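Local structure of possible exported protein (Mycobacterium tuberculosis, 3MAY) at residues A12-S17 against Q71-L76. The protein binds heme, free or taken from host hemoglobin, and delivers it to the membrane proteins MmpL3 and MmpL11 as part of a heme-iron acquisition system. Residues are numbered along the deposited sequence; the frame is centred on the assembly and turned at random.
Sequences ARTVGS and QPLTDL
Thr14 packs against Pro72, Leu73 and Leu76 in an antiparallel helix pair of this all-helical heme-binding protein, where helix 8-27 runs beside helix 71-80 near the surface. The local axes approach to 9.2 Å at 159°, and no hydrogen bond crosses between 12-17 and 71-76; the contact is van der Waals packing, in part of a side chain on the main chain of the other helix. Thr14 sits nearest Leu73, with the two CA atoms 6.5 Å apart, and its side chain points at the opposing helix. The methyl Thr14 CG2, anti to the backbone N (the OG1 torsion chi1 is -59°), reaches over the first turn of 71-80 and lies 3.6 Å from Pro72 O. Thr14 CG2 also meets Pro72 CB at 4.0 Å, and Leu73 CD1 lies at a similar range. On one flank, Val15 CG2 adds a looser apolar touch to Leu73 CD2, 4.4 Å away; Val15 also packs on Ala19 of a second subunit. Farther along 71-80, Leu76 touches Val11, while Pro72 rests on Val18, extending the seam both ways along helix 8-27. The Pro72 side chain is about 12 Å from that of Tyr25, the probable axial ligand of heme iron, which lies on the same helix 8-27. The Thr14 hydroxyl hydrogen-bonds within its own helix, to Glu10 O, and toward the other helix Thr14 OG1 meets only a methyl, Leu76 CD2, at 3.4 Å.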
loop_
_atom_site.group_PDB
_atom_site.type_symbol
_atom_site.label_atom_id
_atom_site.label_comp_id
_atom_site.label_asym_id
_atom_site.label_seq_id
_atom_site.Cartn_x
_atom_site.Cartn_y
_atom_site.Cartn_z
ATOM N N ALA C 12 16.559 -10.551 4.173
ATOM C CA ALA C 12 15.823 -10.828 5.405
ATOM C C ALA C 12 16.622 -10.397 6.631
ATOM O O ALA C 12 16.065 -9.750 7.522
ATOM C CB ALA C 12 15.483 -12.300 5.512
ATOM N N ARG C 13 17.919 -10.718 6.675
ATOM C CA ARG C 13 18.685 -10.412 7.874
ATOM C C ARG C 13 18.819 -8.914 7.984
ATOM O O ARG C 13 18.514 -8.349 9.041
ATOM C CB ARG C 13 20.048 -11.099 7.899
ATOM C CG ARG C 13 19.948 -12.572 8.399
ATOM C CD ARG C 13 21.176 -13.370 7.936
ATOM N NE ARG C 13 21.329 -14.629 8.653
ATOM C CZ ARG C 13 22.334 -15.470 8.433
ATOM N NH1 ARG C 13 23.298 -15.169 7.510
ATOM N NH2 ARG C 13 22.372 -16.598 9.121
ATOM N N THR C 14 19.147 -8.261 6.869
ATOM C CA THR C 14 19.233 -6.819 6.863
ATOM C C THR C 14 17.921 -6.191 7.320
ATOM O O THR C 14 17.899 -5.278 8.196
ATOM C CB THR C 14 19.584 -6.319 5.479
ATOM O OG1 THR C 14 20.854 -6.900 5.075
ATOM C CG2 THR C 14 19.638 -4.769 5.461
ATOM N N VAL C 15 16.813 -6.677 6.756
ATOM C CA VAL C 15 15.503 -6.132 7.113
ATOM C C VAL C 15 15.359 -6.280 8.632
ATOM O O VAL C 15 14.736 -5.458 9.320
ATOM C CB VAL C 15 14.347 -6.916 6.400
ATOM C CG1 VAL C 15 12.982 -6.656 7.022
ATOM C CG2 VAL C 15 14.327 -6.611 5.001
ATOM N N GLY C 16 15.915 -7.359 9.140
ATOM C CA GLY C 16 15.710 -7.683 10.550
ATOM C C GLY C 16 16.537 -6.797 11.456
ATOM O O GLY C 16 16.178 -6.559 12.573
ATOM N N SER C 17 17.653 -6.295 10.988
ATOM C CA SER C 17 18.323 -5.436 11.883
ATOM C C SER C 17 17.820 -3.992 11.768
ATOM O O SER C 17 17.748 -3.243 12.764
ATOM C CB SER C 17 19.810 -5.600 11.754
ATOM O OG SER C 17 20.209 -5.083 10.554
ATOM N N GLN C 71 19.345 2.845 6.235
ATOM C CA GLN C 71 20.524 2.910 5.363
ATOM C C GLN C 71 21.121 1.522 5.042
ATOM O O GLN C 71 21.612 1.364 3.939
ATOM C CB GLN C 71 21.608 3.863 5.926
ATOM C CG GLN C 71 22.805 4.237 4.960
ATOM C CD GLN C 71 22.352 5.005 3.704
ATOM O OE1 GLN C 71 22.745 4.670 2.576
ATOM N NE2 GLN C 71 21.525 6.034 3.894
ATOM N N PRO C 72 21.139 0.548 6.014
ATOM C CA PRO C 72 21.683 -0.777 5.641
ATOM C C PRO C 72 20.957 -1.439 4.439
ATOM O O PRO C 72 21.523 -2.285 3.721
ATOM C CB PRO C 72 21.538 -1.586 6.922
ATOM C CG PRO C 72 21.639 -0.540 8.060
ATOM C CD PRO C 72 21.046 0.711 7.493
ATOM N N LEU C 73 19.744 -0.999 4.176
ATOM C CA LEU C 73 18.962 -1.583 3.106
ATOM C C LEU C 73 19.471 -1.053 1.747
ATOM O O LEU C 73 19.724 -1.805 0.770
ATOM C CB LEU C 73 17.489 -1.210 3.335
ATOM C CG LEU C 73 16.411 -2.253 3.040
ATOM C CD1 LEU C 73 17.023 -3.573 2.550
ATOM C CD2 LEU C 73 15.503 -2.442 4.295
ATOM N N THR C 74 19.618 0.263 1.721
ATOM C CA THR C 74 20.088 1.009 0.565
ATOM C C THR C 74 21.483 0.525 0.167
ATOM O O THR C 74 21.709 0.265 -1.006
ATOM C CB THR C 74 19.978 2.541 0.850
ATOM O OG1 THR C 74 18.610 2.852 1.122
ATOM C CG2 THR C 74 20.438 3.394 -0.309
ATOM N N ASP C 75 22.364 0.335 1.156
ATOM C CA ASP C 75 23.711 -0.267 0.974
ATOM C C ASP C 75 23.636 -1.663 0.290
ATOM O O ASP C 75 24.314 -1.907 -0.738
ATOM C CB ASP C 75 24.471 -0.418 2.324
ATOM C CG ASP C 75 24.689 0.920 3.065
ATOM O OD1 ASP C 75 24.769 1.982 2.399
ATOM O OD2 ASP C 75 24.787 0.898 4.323
ATOM N N LEU C 76 22.840 -2.568 0.893
ATOM C CA LEU C 76 22.507 -3.832 0.293
ATOM C C LEU C 76 21.981 -3.688 -1.131
ATOM O O LEU C 76 22.556 -4.249 -2.062
ATOM C CB LEU C 76 21.434 -4.532 1.135
ATOM C CG LEU C 76 21.036 -5.954 0.740
ATOM C CD1 LEU C 76 22.289 -6.752 0.670
ATOM C CD2 LEU C 76 20.154 -6.504 1.798
#